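Solute Binding Protein, BlMnBP1 in complex with mannotriose (Bifidobacterium, PDB 6FUV) binds beta-manno-oligosaccharides such as mannotriose and probably delivers them to an ABC transporter for uptake by the bacterium. Local coordinates at residues N1-V6 / S313-E319; M202-H208 / E372-F376. All coordinates share one frame; numbering follows the deposited sequence.

Interaction 1. Residues N1-V6 / S313-E319; sequences NNKAGV and SDKDRQE
Gln318 reaches out from the first turn of its helix and takes hold of the N-terminal arm at Lys3. Its OE1 accepts the backbone N of Lys3 at 2.9 Å in a nearly straight bond (171° at the hydrogen), with the donor tilted slightly from the carbonyl plane. On the same amide, NE2 makes a weak bond to Asn1 O, 3.5 Å away, and another weak one to Asn310 O. The side chains of Lys3 and Gln318 cross at about a right angle, so the lysine methylenes run past the amide while NZ goes on to Ser313 O, 2.9 Å away. NZ approaches that carbonyl from above its plane and also bonds Lys311 O, so two backbone oxygens grip the ammonium. This is the tight part.

Towards solvent the contact thins to van der Waals touches. Turned away from its own amide nitrogen at chi1 (-161°), Lys315 lays CG 3.5 Å from Ala4 CA, and then its chain bends at chi3 and carries the amine off. Farther along, Glu319 rests OE1 against Ala4 CB and OE2 against Val6 CG2, neither closer than 3.9 Å. Asn2 folds the arm back on itself, its ND2 giving a 2.7 Å bond to Val6 O.

This is surface packing of an N-terminal arm in a two-lobed solute-binding protein of the PBP clan. Asp314 N-caps helix 315-330 by accepting Arg317 N, Arg317 bonds Thr23 O, and Ser313 OG bonds Asp83; the arm thus lies across a helix start itself tied to strand 22-28 and to the residue before strand 84-86, in the larger sheet.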
loop_
_atom_site.group_PDB
_atom_site.type_symbol
_atom_site.label_atom_id
_atom_site.label_comp_id
_atom_site.label_asym_id
_atom_site.label_seq_id
_atom_site.Cartn_x
_atom_site.Cartn_y
_atom_site.Cartn_z
ATOM N N ASN A 1 -20.769 -9.732 -12.236
ATOM C CA ASN A 1 -20.711 -11.158 -12.651
ATOM C C ASN A 1 -21.273 -12.053 -11.526
ATOM O O ASN A 1 -20.746 -13.136 -11.241
ATOM C CB ASN A 1 -19.282 -11.592 -12.972
ATOM C CG ASN A 1 -18.639 -10.757 -14.057
ATOM O OD1 ASN A 1 -18.830 -11.004 -15.250
ATOM N ND2 ASN A 1 -17.865 -9.756 -13.644
ATOM N N ASN A 2 -22.343 -11.576 -10.903
ATOM C CA ASN A 2 -22.852 -12.139 -9.661
ATOM C C ASN A 2 -23.823 -13.241 -10.035
ATOM O O ASN A 2 -24.939 -12.962 -10.479
ATOM C CB ASN A 2 -23.531 -11.072 -8.806
ATOM C CG ASN A 2 -23.746 -11.508 -7.407
ATOM O OD1 ASN A 2 -24.114 -12.646 -7.160
ATOM N ND2 ASN A 2 -23.498 -10.606 -6.457
ATOM N N LYS A 3 -23.419 -14.482 -9.789
ATOM C CA LYS A 3 -24.223 -15.634 -10.139
ATOM C C LYS A 3 -25.350 -15.813 -9.145
ATOM O O LYS A 3 -26.443 -16.220 -9.539
ATOM C CB LYS A 3 -23.339 -16.892 -10.215
ATOM C CG LYS A 3 -22.367 -16.866 -11.373
ATOM C CD LYS A 3 -21.423 -18.043 -11.439
ATOM C CE LYS A 3 -20.262 -17.783 -12.393
ATOM N NZ LYS A 3 -19.114 -18.731 -12.275
ATOM N N ALA A 4 -25.105 -15.548 -7.852
ATOM C CA ALA A 4 -26.172 -15.713 -6.861
ATOM C C ALA A 4 -27.056 -14.485 -6.714
ATOM O O ALA A 4 -28.077 -14.540 -6.026
ATOM C CB ALA A 4 -25.611 -16.046 -5.479
ATOM N N GLY A 5 -26.711 -13.387 -7.363
ATOM C CA GLY A 5 -27.496 -12.175 -7.261
ATOM C C GLY A 5 -27.597 -11.627 -5.849
ATOM O O GLY A 5 -28.435 -10.762 -5.550
ATOM N N VAL A 6 -26.741 -12.129 -4.965
ATOM C CA VAL A 6 -26.636 -11.602 -3.611
ATOM C C VAL A 6 -25.549 -10.544 -3.593
ATOM O O VAL A 6 -24.404 -10.832 -3.948
ATOM C CB VAL A 6 -26.323 -12.716 -2.606
ATOM C CG1 VAL A 6 -25.974 -12.111 -1.252
ATOM C CG2 VAL A 6 -27.506 -13.653 -2.504
ATOM N N SER A 313 -15.675 -18.770 -9.900
ATOM C CA SER A 313 -16.241 -19.533 -8.805
ATOM C C SER A 313 -17.750 -19.728 -8.990
ATOM O O SER A 313 -18.473 -18.840 -9.471
ATOM C CB SER A 313 -15.997 -18.807 -7.474
ATOM O OG SER A 313 -14.671 -18.408 -7.345
ATOM N N ASP A 314 -18.246 -20.875 -8.534
ATOM C CA ASP A 314 -19.656 -21.190 -8.708
ATOM C C ASP A 314 -20.507 -20.330 -7.794
ATOM O O ASP A 314 -19.990 -19.515 -7.022
ATOM C CB ASP A 314 -19.945 -22.670 -8.477
ATOM C CG ASP A 314 -19.654 -23.145 -7.061
ATOM O OD1 ASP A 314 -19.654 -22.336 -6.125
ATOM O OD2 ASP A 314 -19.427 -24.361 -6.897
ATOM N N LYS A 315 -21.826 -20.459 -7.964
ATOM C CA LYS A 315 -22.787 -19.596 -7.294
ATOM C C LYS A 315 -22.585 -19.615 -5.791
ATOM O O LYS A 315 -22.548 -18.561 -5.155
ATOM C CB LYS A 315 -24.191 -20.053 -7.688
ATOM C CG LYS A 315 -25.290 -19.085 -7.479
ATOM C CD LYS A 315 -26.671 -19.620 -8.036
ATOM C CE LYS A 315 -26.826 -21.116 -7.848
ATOM N NZ LYS A 315 -28.132 -21.658 -8.407
ATOM N N ASP A 316 -22.456 -20.815 -5.212
ATOM C CA ASP A 316 -22.297 -20.960 -3.765
ATOM C C ASP A 316 -20.999 -20.345 -3.265
ATOM O O ASP A 316 -20.969 -19.748 -2.198
ATOM C CB ASP A 316 -22.310 -22.440 -3.348
ATOM C CG ASP A 316 -23.684 -23.040 -3.310
ATOM O OD1 ASP A 316 -24.661 -22.340 -3.597
ATOM O OD2 ASP A 316 -23.750 -24.242 -3.026
ATOM N N ARG A 317 -19.907 -20.541 -3.979
ATOM C CA ARG A 317 -18.629 -20.030 -3.501
ATOM C C ARG A 317 -18.563 -18.521 -3.612
ATOM O O ARG A 317 -17.972 -17.867 -2.744
ATOM C CB ARG A 317 -17.467 -20.655 -4.266
ATOM C CG ARG A 317 -17.301 -22.175 -3.982
ATOM C CD ARG A 317 -15.969 -22.710 -4.518
ATOM N NE ARG A 317 -15.749 -24.045 -3.972
ATOM C CZ ARG A 317 -16.072 -25.174 -4.588
ATOM N NH1 ARG A 317 -16.571 -25.129 -5.802
ATOM N NH2 ARG A 317 -15.883 -26.342 -3.989
ATOM N N GLN A 318 -19.152 -17.952 -4.676
ATOM C CA GLN A 318 -19.193 -16.503 -4.803
ATOM C C GLN A 318 -19.881 -15.899 -3.589
ATOM O O GLN A 318 -19.366 -14.973 -2.979
ATOM C CB GLN A 318 -19.900 -16.070 -6.099
ATOM C CG GLN A 318 -19.160 -16.356 -7.385
ATOM C CD GLN A 318 -19.801 -15.735 -8.573
ATOM O OE1 GLN A 318 -20.901 -15.184 -8.491
ATOM N NE2 GLN A 318 -19.089 -15.737 -9.668
ATOM N N GLU A 319 -21.050 -16.409 -3.223
ATOM C CA GLU A 319 -21.791 -15.868 -2.090
ATOM C C GLU A 319 -21.059 -16.117 -0.777
ATOM O O GLU A 319 -20.985 -15.232 0.059
ATOM C CB GLU A 319 -23.194 -16.480 -2.073
ATOM C CG GLU A 319 -23.944 -16.260 -0.801
ATOM C CD GLU A 319 -25.412 -16.650 -0.844
ATOM O OE1 GLU A 319 -25.821 -17.374 -1.773
ATOM O OE2 GLU A 319 -26.163 -16.208 0.073
#

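Interaction 2. Residues M202-H208 / E372-F376; sequences MNQIMPH and EEDLF
At chi1 -173° the Phe376 ring swings opposite its backbone N and across to helix 201-205, while Glu372, extended beyond CG, reaches His208. Two methionine sulfurs gather toward one side of the phenyl ring: Met202 SD obliquely, 4.9 Å from the centroid, and Met206 SD at the edge, 88° off the normal. Both are Met-aromatic contacts. Met202 O lies oblique to the ring, 3.1 Å from Phe376 CD2. Pro207 CD also meets the ring edge, and Pro207 CB packs on Leu375 CG at 4.0 Å. Beyond the segments, Trp420 contacts Phe376 edge-to-face and donates NE1 to Met206 O. The contact joins helix 201-205 to the start of helix 375-383, with the Met202 side chain about 11 Å from a bound mannose.

At the exposed margin His208 NE2 donates to Glu372 OE1 at 2.7 Å, on the syn side, with ring and carboxylate planes 60° apart. That oxygen also accepts from a water, which donates to Asn203 O at 2.9 Å. Replacing Glu372 by an alanine is likely to leave His208 NE2 without its acceptor and the water without one of its two anchors.

The chemistry divides into an apolar, sulfur-rich inner part and a polar outer one, where the carboxylate may favour a protonated imidazole.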
loop_
_atom_site.group_PDB
_atom_site.type_symbol
_atom_site.label_atom_id
_atom_site.label_comp_id
_atom_site.label_asym_id
_atom_site.label_seq_id
_atom_site.Cartn_x
_atom_site.Cartn_y
_atom_site.Cartn_z
ATOM N N MET A 202 -2.998 13.284 -8.252
ATOM C CA MET A 202 -2.734 11.980 -8.850
ATOM C C MET A 202 -3.581 11.760 -10.105
ATOM O O MET A 202 -3.056 11.500 -11.192
ATOM C CB MET A 202 -2.979 10.885 -7.818
ATOM C CG MET A 202 -2.653 9.462 -8.271
ATOM S SD MET A 202 -0.920 8.927 -8.247
ATOM C CE MET A 202 -0.178 10.089 -7.067
ATOM N N ASN A 203 -4.892 11.878 -9.980
ATOM C CA ASN A 203 -5.810 11.460 -11.026
ATOM C C ASN A 203 -6.289 12.602 -11.920
ATOM O O ASN A 203 -6.877 12.332 -12.973
ATOM C CB ASN A 203 -7.006 10.753 -10.386
ATOM C CG ASN A 203 -6.624 9.409 -9.724
ATOM O OD1 ASN A 203 -5.806 8.636 -10.258
ATOM N ND2 ASN A 203 -7.189 9.147 -8.552
ATOM N N GLN A 204 -5.993 13.856 -11.580
ATOM C CA GLN A 204 -6.478 14.981 -12.368
ATOM C C GLN A 204 -5.390 15.897 -12.886
ATOM O O GLN A 204 -5.558 16.434 -13.940
ATOM C CB GLN A 204 -7.458 15.817 -11.554
ATOM C CG GLN A 204 -8.722 15.068 -11.109
ATOM C CD GLN A 204 -9.748 15.991 -10.492
ATOM O OE1 GLN A 204 -9.745 17.188 -10.733
ATOM N NE2 GLN A 204 -10.640 15.432 -9.718
ATOM N N ILE A 205 -4.274 16.047 -12.195
ATOM C CA ILE A 205 -3.189 16.879 -12.669
ATOM C C ILE A 205 -2.194 16.061 -13.472
ATOM O O ILE A 205 -1.816 16.446 -14.578
ATOM C CB ILE A 205 -2.497 17.588 -11.488
ATOM C CG1 ILE A 205 -3.481 18.477 -10.753
ATOM C CG2 ILE A 205 -1.309 18.353 -12.029
ATOM C CD1 ILE A 205 -2.860 19.446 -9.814
ATOM N N MET A 206 -1.701 14.963 -12.901
ATOM C CA MET A 206 -0.685 14.147 -13.571
ATOM C C MET A 206 -1.075 13.716 -14.978
ATOM O O MET A 206 -0.243 13.835 -15.888
ATOM C CB MET A 206 -0.369 12.933 -12.692
ATOM C CG MET A 206 0.561 13.225 -11.529
ATOM S SD MET A 206 1.257 11.789 -10.749
ATOM C CE MET A 206 2.100 10.977 -12.085
ATOM N N PRO A 207 -2.293 13.242 -15.251
ATOM C CA PRO A 207 -2.641 12.907 -16.641
ATOM C C PRO A 207 -2.755 14.124 -17.565
ATOM O O PRO A 207 -2.949 13.963 -18.766
ATOM C CB PRO A 207 -3.967 12.165 -16.480
ATOM C CG PRO A 207 -4.588 12.801 -15.246
ATOM C CD PRO A 207 -3.420 13.046 -14.320
ATOM N N HIS A 208 -2.570 15.339 -17.074
ATOM C CA HIS A 208 -2.626 16.540 -17.906
ATOM C C HIS A 208 -1.348 17.367 -17.771
ATOM O O HIS A 208 -1.352 18.581 -17.935
ATOM C CB HIS A 208 -3.819 17.412 -17.542
ATOM C CG HIS A 208 -5.138 16.787 -17.801
ATOM N ND1 HIS A 208 -5.695 16.722 -19.056
ATOM C CD2 HIS A 208 -6.048 16.263 -16.956
ATOM C CE1 HIS A 208 -6.892 16.179 -18.974
ATOM N NE2 HIS A 208 -7.122 15.865 -17.713
ATOM N N GLU A 372 -12.641 10.832 -17.792
ATOM C CA GLU A 372 -11.245 10.445 -17.906
ATOM C C GLU A 372 -10.863 9.338 -16.940
ATOM O O GLU A 372 -9.700 9.224 -16.573
ATOM C CB GLU A 372 -10.349 11.653 -17.669
ATOM C CG GLU A 372 -10.817 12.907 -18.352
ATOM C CD GLU A 372 -9.912 14.095 -18.066
ATOM O OE1 GLU A 372 -8.892 13.895 -17.386
ATOM O OE2 GLU A 372 -10.197 15.218 -18.525
ATOM N N GLU A 373 -11.815 8.506 -16.534
ATOM C CA GLU A 373 -11.554 7.441 -15.571
ATOM C C GLU A 373 -10.423 6.506 -16.000
ATOM O O GLU A 373 -9.828 5.835 -15.158
ATOM C CB GLU A 373 -12.859 6.637 -15.364
ATOM C CG GLU A 373 -12.803 5.629 -14.198
ATOM C CD GLU A 373 -14.126 4.841 -13.953
ATOM O OE1 GLU A 373 -14.954 4.659 -14.891
ATOM O OE2 GLU A 373 -14.333 4.406 -12.797
ATOM N N ASP A 374 -10.109 6.446 -17.283
ATOM C CA ASP A 374 -9.059 5.583 -17.786
ATOM C C ASP A 374 -7.803 6.344 -18.202
ATOM O O ASP A 374 -6.805 5.707 -18.525
ATOM C CB ASP A 374 -9.583 4.792 -18.998
ATOM C CG ASP A 374 -10.691 3.848 -18.657
ATOM O OD1 ASP A 374 -10.506 3.005 -17.741
ATOM O OD2 ASP A 374 -11.755 3.945 -19.313
ATOM N N LEU A 375 -7.832 7.682 -18.221
ATOM C CA LEU A 375 -6.729 8.459 -18.787
ATOM C C LEU A 375 -5.418 8.205 -18.044
ATOM O O LEU A 375 -4.389 7.906 -18.660
ATOM C CB LEU A 375 -7.083 9.942 -18.765
ATOM C CG LEU A 375 -6.176 10.854 -19.607
ATOM C CD1 LEU A 375 -6.030 10.375 -21.065
ATOM C CD2 LEU A 375 -6.672 12.294 -19.511
ATOM N N PHE A 376 -5.426 8.298 -16.714
ATOM C CA PHE A 376 -4.194 8.021 -15.980
ATOM C C PHE A 376 -3.665 6.630 -16.298
ATOM O O PHE A 376 -2.476 6.461 -16.552
ATOM C CB PHE A 376 -4.414 8.132 -14.479
ATOM C CG PHE A 376 -3.148 8.026 -13.662
ATOM C CD1 PHE A 376 -2.612 6.813 -13.366
ATOM C CD2 PHE A 376 -2.523 9.145 -13.177
ATOM C CE1 PHE A 376 -1.478 6.703 -12.596
ATOM C CE2 PHE A 376 -1.368 9.041 -12.402
ATOM C CZ PHE A 376 -0.847 7.806 -12.125
HETATM O O HOH W 1 -8.835 13.546 -14.729
#

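From the N terminus, the chain starts in interaction 1: residues 1-6 lie against the start of helix 315-330, closing a loop of 306 residues that takes in most of both sheets. Within that loop comes 202-208, which waits for its partner until the chain has passed 313-319 and reached 372-376, closing a second loop of 163 residues. The segments alternate, so the two contacts cross rather than nest. They do not touch; their centres are about 33 Å apart. Interaction 1 fastens the terminal arm to the lobe of the larger sheet, whereas interaction 2 joins helix 201-205 to helix 375-383, near the C-terminal helix 409-426.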